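Local atomic coordinates of cytoplasmic protein (Cryptococcus neoformans var. grubii serotype A, PDB entry 7LPO), a protein that probably hydrolyses the beta-glucosidic bond of steryl glucosides, as a fungal sterylglucosidase of glycoside hydrolase family 5. Residues 220-223 / 224-227; 230-233 / 234-237; 660-663 / 664-667; 709-713 / 714-718. One frame throughout, in Å; residues are numbered along the deposited sequence.

Contacts 1 and 2 touch, their centres about 9 Å apart, and share the small hairpin of strands 226-227 and 230-231, which joins helix 206-221 to helix 232-254. Contacts 3 and 4, about 12 Å apart between centres, lie on the opposite side of the chain's centre and bring two short helices together. Contact 1 is the least buried, a turn with a proline and a lysine towards its outside; the other three are buried. Their chemistry follows their place: contact 2 starts a long helix with a side-chain cap and bridging waters, contact 3 packs an aromatic ring on a valine, in a turn flanked by arginines paired with aspartates, and contact 4 packs proline against rings beside the C-terminal strands.

Contact 1: residues 220-223 / 224-227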
loop_
_atom_site.group_PDB
_atom_site.type_symbol
_atom_site.label_atom_id
_atom_site.label_comp_id
_atom_site.label_asym_id
_atom_site.label_seq_id
_atom_site.Cartn_x
_atom_site.Cartn_y
_atom_site.Cartn_z
ATOM N N THR A 220 12.536 -12.237 21.681
ATOM C CA THR A 220 12.702 -11.329 22.808
ATOM C C THR A 220 11.564 -11.443 23.813
ATOM O O THR A 220 11.809 -11.467 25.023
ATOM C CB THR A 220 12.795 -9.887 22.294
ATOM O OG1 THR A 220 13.937 -9.762 21.441
ATOM C CG2 THR A 220 12.890 -8.872 23.443
ATOM N N TYR A 221 10.322 -11.535 23.332
ATOM C CA TYR A 221 9.154 -11.449 24.193
ATOM C C TYR A 221 8.405 -12.757 24.363
ATOM O O TYR A 221 7.619 -12.867 25.308
ATOM C CB TYR A 221 8.185 -10.385 23.657
ATOM C CG TYR A 221 8.820 -9.016 23.606
ATOM C CD1 TYR A 221 9.179 -8.358 24.771
ATOM C CD2 TYR A 221 9.095 -8.398 22.394
ATOM C CE1 TYR A 221 9.792 -7.113 24.728
ATOM C CE2 TYR A 221 9.696 -7.173 22.341
ATOM C CZ TYR A 221 10.045 -6.527 23.507
ATOM O OH TYR A 221 10.660 -5.289 23.452
ATOM N N ALA A 222 8.619 -13.743 23.492
ATOM C CA ALA A 222 8.009 -15.068 23.631
ATOM C C ALA A 222 9.071 -16.149 23.456
ATOM O O ALA A 222 8.973 -16.996 22.565
ATOM C CB ALA A 222 6.873 -15.253 22.624
ATOM N N PRO A 223 10.113 -16.139 24.294
ATOM C CA PRO A 223 11.217 -17.106 24.115
ATOM C C PRO A 223 10.803 -18.568 24.235
ATOM O O PRO A 223 11.492 -19.452 23.700
ATOM C CB PRO A 223 12.208 -16.721 25.224
ATOM C CG PRO A 223 11.384 -15.900 26.223
ATOM C CD PRO A 223 10.367 -15.187 25.391
ATOM N N LYS A 224 9.716 -18.857 24.931
ATOM C CA LYS A 224 9.274 -20.231 25.081
ATOM C C LYS A 224 8.583 -20.779 23.838
ATOM O O LYS A 224 8.298 -21.982 23.790
ATOM C CB LYS A 224 8.310 -20.339 26.262
ATOM C CG LYS A 224 8.916 -20.015 27.590
ATOM C CD LYS A 224 7.858 -19.940 28.674
ATOM C CE LYS A 224 8.398 -19.187 29.881
ATOM N NZ LYS A 224 7.662 -19.522 31.119
ATOM N N CYS A 225 8.289 -19.939 22.844
ATOM C CA CYS A 225 7.467 -20.348 21.703
ATOM C C CYS A 225 8.366 -20.971 20.640
ATOM O O CYS A 225 8.774 -20.339 19.659
ATOM C CB CYS A 225 6.673 -19.165 21.168
ATOM S SG CYS A 225 5.398 -18.614 22.342
ATOM N N ILE A 226 8.664 -22.255 20.853
ATOM C CA ILE A 226 9.549 -23.036 19.999
ATOM C C ILE A 226 8.712 -23.906 19.070
ATOM O O ILE A 226 7.753 -24.557 19.501
ATOM C CB ILE A 226 10.504 -23.904 20.845
ATOM C CG1 ILE A 226 11.466 -23.025 21.645
ATOM C CG2 ILE A 226 11.254 -24.890 19.954
ATOM C CD1 ILE A 226 12.221 -22.016 20.821
ATOM N N ILE A 227 9.090 -23.948 17.795
ATOM C CA ILE A 227 8.342 -24.689 16.784
ATOM C C ILE A 227 9.333 -25.151 15.721
ATOM O O ILE A 227 10.094 -24.347 15.173
ATOM C CB ILE A 227 7.215 -23.810 16.209
ATOM C CG1 ILE A 227 6.512 -24.484 15.043
ATOM C CG2 ILE A 227 7.763 -22.440 15.794
ATOM C CD1 ILE A 227 5.205 -23.811 14.686
#
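Ala222 and Cys225 are the two ends of a type I beta turn, by which the chain leaves helix 206-221 and heads into strand 226-227. Cys225 N donates to Ala222 O at 3.0 Å. The bond is nearly straight at the hydrogen, 164°, yet the donor sits well above the carbonyl plane, consistent with the tight curve of the turn. The same two residues also meet through their side chains. Cys225 carries SG beside its own backbone N and opposite its carbonyl carbon (chi1 -68°), which swings the sulfur back over the turn to lie 3.7 Å from Ala222 CB. Phe214 of helix 206-221 packs against both side chains, which are buried.

Pro223 and Lys224 occupy the two central positions. The proline ring suits the first of them, where the backbone angle it fixes is the one required and no N-H is needed. Lys224 runs out as an extended chain, away from the turn, and its NZ is bonded to His370 O, while its backbone N reaches His371 NE2; two successive residues, His370 at the end of helix 367-370 and His371 just after it, thus hold the lysine by its side-chain and backbone nitrogens.

Past the turn the chain bends once more, in an inverse gamma turn centred on Cys225: Ile226 N makes a weak bond to Lys224 O at 3.0 Å. Ile226 is partly exposed, and the tip of its longer branch, CD1, stands 3.9 Å from Pro223 O.

Contact 2: residues 230-233 / 234-237; sequences KNIQ and DFLQ
Ile232 swings CG1 opposite its backbone N (chi1 -176°), and the next torsion, 54°, folds CD1 along the helix to Leu236, one turn later, at the N-terminus of helix 232-254. The two branched chains meet at an angle, with Ile232 CD1 3.6 Å from Leu236 CG. Phe214 of helix 206-221 touches both, so the pair faces the neighbouring helix.

Asn231 is the N-cap. Its OD1 accepts from Gln233 N at 2.7 Å, and its backbone O takes Phe235 N at 3.1 Å, the first full bond of the helix. A capping box would have the side chain of Asp234 accept directly from Asn231 N; here a water bridges the gap, receiving that N-H and donating to Asp234 OD2 at 2.6 Å. A second water donates to the other carboxylate oxygen, Asp234 OD1, at 2.7 Å and accepts from Gln233 NE2. With Lys219 NZ in a salt bridge to OD1, two waters donating and the helix N-terminus at hand, the carboxylate is probably held in its charged form.

Gln233 and Gln237 run side by side in the same direction, their amide planes only 19° apart. Each amide is turned to a different partner: Gln233 OE1 accepts from Lys219 N, whereas Gln237 NE2 donates to Phe215 O and its OE1 is bonded to His408 ND1. The two amide nitrogens can therefore lie close without a bond between them, Gln233 NE2 and Gln237 NE2 being 3.8 Å apart.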
loop_
_atom_site.group_PDB
_atom_site.type_symbol
_atom_site.label_atom_id
_atom_site.label_comp_id
_atom_site.label_asym_id
_atom_site.label_seq_id
_atom_site.Cartn_x
_atom_site.Cartn_y
_atom_site.Cartn_z
ATOM N N LYS A 230 12.771 -23.971 16.226
ATOM C CA LYS A 230 13.032 -22.546 16.050
ATOM C C LYS A 230 12.079 -21.722 16.909
ATOM O O LYS A 230 10.958 -22.144 17.200
ATOM C CB LYS A 230 12.827 -22.098 14.597
ATOM C CG LYS A 230 13.710 -22.705 13.541
ATOM C CD LYS A 230 13.152 -22.290 12.176
ATOM C CE LYS A 230 14.135 -22.519 11.038
ATOM N NZ LYS A 230 13.606 -21.981 9.738
ATOM N N ASN A 231 12.497 -20.518 17.285
ATOM C CA ASN A 231 11.507 -19.584 17.807
ATOM C C ASN A 231 10.471 -19.275 16.723
ATOM O O ASN A 231 10.778 -19.222 15.530
ATOM C CB ASN A 231 12.160 -18.293 18.292
ATOM C CG ASN A 231 11.155 -17.363 19.003
ATOM O OD1 ASN A 231 10.467 -16.560 18.373
ATOM N ND2 ASN A 231 11.069 -17.488 20.310
ATOM N N ILE A 232 9.218 -19.099 17.144
ATOM C CA ILE A 232 8.149 -18.736 16.213
ATOM C C ILE A 232 8.547 -17.553 15.333
ATOM O O ILE A 232 8.129 -17.464 14.170
ATOM C CB ILE A 232 6.856 -18.444 17.006
ATOM C CG1 ILE A 232 5.682 -18.157 16.079
ATOM C CG2 ILE A 232 7.066 -17.271 17.959
ATOM C CD1 ILE A 232 5.442 -19.216 15.050
ATOM N N GLN A 233 9.380 -16.648 15.850
ATOM C CA GLN A 233 9.819 -15.508 15.047
ATOM C C GLN A 233 10.556 -15.962 13.790
ATOM O O GLN A 233 10.298 -15.458 12.688
ATOM C CB GLN A 233 10.709 -14.581 15.887
ATOM C CG GLN A 233 11.351 -13.448 15.107
ATOM C CD GLN A 233 12.400 -12.690 15.917
ATOM O OE1 GLN A 233 12.347 -12.659 17.148
ATOM N NE2 GLN A 233 13.361 -12.073 15.222
ATOM N N ASP A 234 11.493 -16.905 13.937
ATOM C CA ASP A 234 12.247 -17.390 12.783
ATOM C C ASP A 234 11.376 -18.249 11.878
ATOM O O ASP A 234 11.442 -18.138 10.648
ATOM C CB ASP A 234 13.478 -18.175 13.248
ATOM C CG ASP A 234 14.618 -17.259 13.711
ATOM O OD1 ASP A 234 14.735 -16.129 13.184
ATOM O OD2 ASP A 234 15.388 -17.660 14.613
ATOM N N PHE A 235 10.554 -19.114 12.467
ATOM C CA PHE A 235 9.632 -19.922 11.679
ATOM C C PHE A 235 8.797 -19.040 10.751
ATOM O O PHE A 235 8.782 -19.243 9.532
ATOM C CB PHE A 235 8.755 -20.741 12.634
ATOM C CG PHE A 235 7.846 -21.721 11.954
ATOM C CD1 PHE A 235 6.582 -21.340 11.536
ATOM C CD2 PHE A 235 8.243 -23.030 11.757
ATOM C CE1 PHE A 235 5.739 -22.247 10.917
ATOM C CE2 PHE A 235 7.409 -23.936 11.135
ATOM C CZ PHE A 235 6.159 -23.549 10.719
ATOM N N LEU A 236 8.126 -18.025 11.303
ATOM C CA LEU A 236 7.267 -17.181 10.474
ATOM C C LEU A 236 8.080 -16.374 9.465
ATOM O O LEU A 236 7.735 -16.333 8.279
ATOM C CB LEU A 236 6.426 -16.248 11.348
ATOM C CG LEU A 236 5.397 -16.930 12.252
ATOM C CD1 LEU A 236 4.672 -15.944 13.182
ATOM C CD2 LEU A 236 4.391 -17.708 11.417
ATOM N N GLN A 237 9.164 -15.723 9.905
ATOM C CA GLN A 237 9.925 -14.889 8.976
ATOM C C GLN A 237 10.573 -15.732 7.882
ATOM O O GLN A 237 10.570 -15.344 6.710
ATOM C CB GLN A 237 10.995 -14.076 9.718
ATOM C CG GLN A 237 10.456 -12.929 10.559
ATOM C CD GLN A 237 11.500 -11.846 10.840
ATOM O OE1 GLN A 237 12.322 -11.506 9.981
ATOM N NE2 GLN A 237 11.454 -11.285 12.046
HETATM O O HOH W 1 15.264 -19.441 16.448
HETATM O O HOH W 2 13.927 -13.672 12.494
#

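Contact 3: residues 660-663 / 664-667; sequences RAVA and AFCR
Phe665 lays one face of its ring over the backbone of Val662, with Val662 CA 3.8 Å from the ring centroid, a CH-pi contact offset towards the rim. The CG2 branch of Val662 follows, 3.7 Å from Phe665 CZ, so that CA sits over the face and the methyl beyond the rim, beside CZ and CE1. At the edge, near the ring plane, Arg660 O comes to 3.2 Å from Phe665 CE2, where the slightly positive C-H rim meets a carbonyl oxygen. The ring can fold back in this way because Phe665 sets CG between its backbone N and carbonyl carbon (chi1 65°).

Behind this first shell stands the single-turn helix 662-665. Ala661, at the N-cap, has backbone angles of the left-handed region and turns the chain into the helix; its O accepts from Ala664 N at 3.0 Å, the donor well out of the carbonyl plane. From the next carbonyl, Val662 O, the bond goes to Cys666 N, also at 3.0 Å.

Arginines flank the turn. Arg667 folds back to donate NH1 to Ala664 O at 3.0 Å, in the carbonyl plane and on a lone pair, while its guanidinium makes salt bridges to Asp554 and Asp561. Arg660 is bound to Asp597 and Asp589 and makes a cation-pi contact with Tyr526, and Trp94 meets Phe665 edge-to-face. The chemistry implies a short helix fixed from both ends: the buried arginines, paired with aspartates, probably help to hold the flanks, and Arg667 NH1 supplies a donor to Ala664 O near the C-terminal end of the helix.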
loop_
_atom_site.group_PDB
_atom_site.type_symbol
_atom_site.label_atom_id
_atom_site.label_comp_id
_atom_site.label_asym_id
_atom_site.label_seq_id
_atom_site.Cartn_x
_atom_site.Cartn_y
_atom_site.Cartn_z
ATOM N N ARG A 660 -14.121 6.956 -12.906
ATOM C CA ARG A 660 -14.711 7.878 -11.942
ATOM C C ARG A 660 -13.695 8.963 -11.604
ATOM O O ARG A 660 -12.597 8.660 -11.130
ATOM C CB ARG A 660 -15.157 7.144 -10.675
ATOM C CG ARG A 660 -16.147 6.019 -10.922
ATOM C CD ARG A 660 -15.433 4.687 -11.080
ATOM N NE ARG A 660 -14.949 4.143 -9.812
ATOM C CZ ARG A 660 -15.730 3.589 -8.888
ATOM N NH1 ARG A 660 -17.047 3.527 -9.078
ATOM N NH2 ARG A 660 -15.196 3.099 -7.770
ATOM N N ALA A 661 -14.070 10.222 -11.837
ATOM C CA ALA A 661 -13.206 11.370 -11.566
ATOM C C ALA A 661 -11.899 11.282 -12.349
ATOM O O ALA A 661 -10.833 11.638 -11.847
ATOM C CB ALA A 661 -12.927 11.512 -10.071
ATOM N N VAL A 662 -11.990 10.799 -13.590
ATOM C CA VAL A 662 -10.827 10.683 -14.461
ATOM C C VAL A 662 -10.107 12.019 -14.607
ATOM O O VAL A 662 -8.881 12.059 -14.742
ATOM C CB VAL A 662 -11.271 10.112 -15.829
ATOM C CG1 VAL A 662 -12.061 11.154 -16.622
ATOM C CG2 VAL A 662 -10.085 9.613 -16.611
ATOM N N ALA A 663 -10.839 13.133 -14.574
ATOM C CA ALA A 663 -10.186 14.427 -14.741
ATOM C C ALA A 663 -9.123 14.666 -13.673
ATOM O O ALA A 663 -8.158 15.401 -13.912
ATOM C CB ALA A 663 -11.220 15.546 -14.711
ATOM N N ALA A 664 -9.266 14.053 -12.500
ATOM C CA ALA A 664 -8.326 14.309 -11.416
ATOM C C ALA A 664 -7.135 13.361 -11.419
ATOM O O ALA A 664 -6.026 13.781 -11.072
ATOM C CB ALA A 664 -9.041 14.227 -10.064
ATOM N N PHE A 665 -7.316 12.093 -11.806
ATOM C CA PHE A 665 -6.191 11.167 -11.746
ATOM C C PHE A 665 -5.444 11.019 -13.065
ATOM O O PHE A 665 -4.312 10.532 -13.052
ATOM C CB PHE A 665 -6.628 9.783 -11.222
ATOM C CG PHE A 665 -7.584 9.013 -12.102
ATOM C CD1 PHE A 665 -7.167 8.433 -13.288
ATOM C CD2 PHE A 665 -8.885 8.790 -11.681
ATOM C CE1 PHE A 665 -8.044 7.685 -14.060
ATOM C CE2 PHE A 665 -9.765 8.033 -12.440
ATOM C CZ PHE A 665 -9.345 7.478 -13.632
ATOM N N CYS A 666 -6.016 11.452 -14.183
ATOM C CA CYS A 666 -5.331 11.441 -15.475
ATOM C C CYS A 666 -4.845 12.859 -15.751
ATOM O O CYS A 666 -5.656 13.755 -16.017
ATOM C CB CYS A 666 -6.259 10.948 -16.584
ATOM S SG CYS A 666 -5.448 10.828 -18.193
ATOM N N ARG A 667 -3.529 13.061 -15.685
ATOM C CA ARG A 667 -2.948 14.394 -15.590
ATOM C C ARG A 667 -1.688 14.501 -16.434
ATOM O O ARG A 667 -0.986 13.505 -16.636
ATOM C CB ARG A 667 -2.572 14.753 -14.144
ATOM C CG ARG A 667 -3.569 14.318 -13.075
ATOM C CD ARG A 667 -2.882 14.180 -11.713
ATOM N NE ARG A 667 -2.370 15.450 -11.210
ATOM C CZ ARG A 667 -3.124 16.412 -10.671
ATOM N NH1 ARG A 667 -4.442 16.261 -10.558
ATOM N NH2 ARG A 667 -2.558 17.532 -10.242
#

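Contact 4: residues 709-713 / 714-718; sequences IYLPF and VHYAA
Tyr716 lies alongside Pro712, both pointing the same way, with Tyr716 CD2 3.7 Å from Pro712 CD. The pyrrolidine ring also serves His715: Pro712 CG approaches the edge of the imidazole, near its plane, 3.7 Å from His715 CD2. One proline thus packs against two successive rings, both of which carry CG beside their backbone N (chi1 -64° for Tyr716).

Pro712 is the N-cap of helix 713-716, and its carbonyl oxygen is gripped twice. Tyr716 N approaches in the carbonyl plane at 2.9 Å, and His715 N from above that plane at 3.1 Å. Ala717 N then bonds to Phe713 O, which draws Ala717 CB to 4.0 Å from Phe713 CB. A water donates to Tyr710 OH and accepts from Val714 N, linking the strand end to the first turn of the helix.

This single helical turn follows strand 707-710 in the glycoside hydrolase family 5 C-terminal domain. Tyr716 rests on strands 689-696 and 761-770 and is bonded through its hydroxyl to Thr687 O, while His715 NE2 makes weak bonds to Ala663 O of helix 662-665 and Cys666 O just beyond it.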
loop_
_atom_site.group_PDB
_atom_site.type_symbol
_atom_site.label_atom_id
_atom_site.label_comp_id
_atom_site.label_asym_id
_atom_site.label_seq_id
_atom_site.Cartn_x
_atom_site.Cartn_y
_atom_site.Cartn_z
ATOM N N ILE A 709 6.890 14.708 -22.266
ATOM C CA ILE A 709 5.789 15.054 -21.383
ATOM C C ILE A 709 4.537 14.366 -21.906
ATOM O O ILE A 709 4.278 14.367 -23.114
ATOM C CB ILE A 709 5.589 16.587 -21.310
ATOM C CG1 ILE A 709 6.683 17.210 -20.441
ATOM C CG2 ILE A 709 4.209 16.915 -20.793
ATOM C CD1 ILE A 709 6.916 18.700 -20.713
ATOM N N TYR A 710 3.768 13.772 -20.998
ATOM C CA TYR A 710 2.473 13.193 -21.328
ATOM C C TYR A 710 1.401 14.274 -21.251
ATOM O O TYR A 710 1.281 14.959 -20.231
ATOM C CB TYR A 710 2.145 12.046 -20.366
ATOM C CG TYR A 710 0.714 11.555 -20.424
ATOM C CD1 TYR A 710 0.269 10.770 -21.480
ATOM C CD2 TYR A 710 -0.183 11.855 -19.411
ATOM C CE1 TYR A 710 -1.041 10.315 -21.528
ATOM C CE2 TYR A 710 -1.481 11.419 -19.454
ATOM C CZ TYR A 710 -1.911 10.642 -20.512
ATOM O OH TYR A 710 -3.205 10.184 -20.549
ATOM N N LEU A 711 0.625 14.423 -22.321
ATOM C CA LEU A 711 -0.500 15.359 -22.335
ATOM C C LEU A 711 -1.796 14.601 -22.594
ATOM O O LEU A 711 -2.029 14.142 -23.728
ATOM C CB LEU A 711 -0.295 16.439 -23.393
ATOM C CG LEU A 711 0.921 17.353 -23.223
ATOM C CD1 LEU A 711 1.057 18.228 -24.462
ATOM C CD2 LEU A 711 0.826 18.205 -21.979
ATOM N N PRO A 712 -2.671 14.451 -21.602
ATOM C CA PRO A 712 -3.814 13.538 -21.767
ATOM C C PRO A 712 -4.907 14.107 -22.666
ATOM O O PRO A 712 -5.316 15.265 -22.532
ATOM C CB PRO A 712 -4.319 13.333 -20.332
ATOM C CG PRO A 712 -3.895 14.581 -19.601
ATOM C CD PRO A 712 -2.602 15.040 -20.255
ATOM N N PHE A 713 -5.393 13.258 -23.576
ATOM C CA PHE A 713 -6.617 13.557 -24.310
ATOM C C PHE A 713 -7.748 13.940 -23.370
ATOM O O PHE A 713 -8.625 14.729 -23.735
ATOM C CB PHE A 713 -7.066 12.337 -25.131
ATOM C CG PHE A 713 -6.196 12.022 -26.308
ATOM C CD1 PHE A 713 -5.635 13.026 -27.075
ATOM C CD2 PHE A 713 -5.958 10.708 -26.658
ATOM C CE1 PHE A 713 -4.844 12.725 -28.167
ATOM C CE2 PHE A 713 -5.169 10.395 -27.736
ATOM C CZ PHE A 713 -4.608 11.409 -28.497
ATOM N N VAL A 714 -7.767 13.348 -22.174
ATOM C CA VAL A 714 -8.812 13.618 -21.191
ATOM C C VAL A 714 -8.978 15.113 -20.957
ATOM O O VAL A 714 -10.095 15.598 -20.739
ATOM C CB VAL A 714 -8.492 12.875 -19.877
ATOM C CG1 VAL A 714 -9.169 13.535 -18.712
ATOM C CG2 VAL A 714 -8.882 11.423 -19.982
ATOM N N HIS A 715 -7.874 15.866 -20.977
ATOM C CA HIS A 715 -7.915 17.300 -20.734
ATOM C C HIS A 715 -7.669 18.154 -21.969
ATOM O O HIS A 715 -8.086 19.319 -21.985
ATOM C CB HIS A 715 -6.863 17.704 -19.687
ATOM C CG HIS A 715 -7.146 17.185 -18.317
ATOM N ND1 HIS A 715 -8.104 17.741 -17.497
ATOM C CD2 HIS A 715 -6.616 16.148 -17.630
ATOM C CE1 HIS A 715 -8.143 17.075 -16.357
ATOM N NE2 HIS A 715 -7.252 16.101 -16.414
ATOM N N TYR A 716 -6.979 17.631 -22.977
ATOM C CA TYR A 716 -6.431 18.456 -24.043
ATOM C C TYR A 716 -6.895 18.042 -25.435
ATOM O O TYR A 716 -6.459 18.643 -26.423
ATOM C CB TYR A 716 -4.900 18.427 -23.973
ATOM C CG TYR A 716 -4.325 19.030 -22.700
ATOM C CD1 TYR A 716 -4.447 20.387 -22.434
ATOM C CD2 TYR A 716 -3.663 18.245 -21.772
ATOM C CE1 TYR A 716 -3.926 20.943 -21.278
ATOM C CE2 TYR A 716 -3.126 18.795 -20.615
ATOM C CZ TYR A 716 -3.267 20.143 -20.371
ATOM O OH TYR A 716 -2.745 20.694 -19.225
ATOM N N ALA A 717 -7.768 17.051 -25.551
ATOM C CA ALA A 717 -8.246 16.653 -26.864
ATOM C C ALA A 717 -9.090 17.761 -27.491
ATOM O O ALA A 717 -9.721 18.568 -26.799
ATOM C CB ALA A 717 -9.068 15.368 -26.768
ATOM N N ALA A 718 -9.091 17.800 -28.823
ATOM C CA ALA A 718 -9.986 18.710 -29.527
ATOM C C ALA A 718 -11.441 18.396 -29.205
ATOM O O ALA A 718 -12.235 19.301 -28.926
ATOM C CB ALA A 718 -9.744 18.626 -31.034
HETATM O O HOH W 3 -6.068 10.727 -21.664
#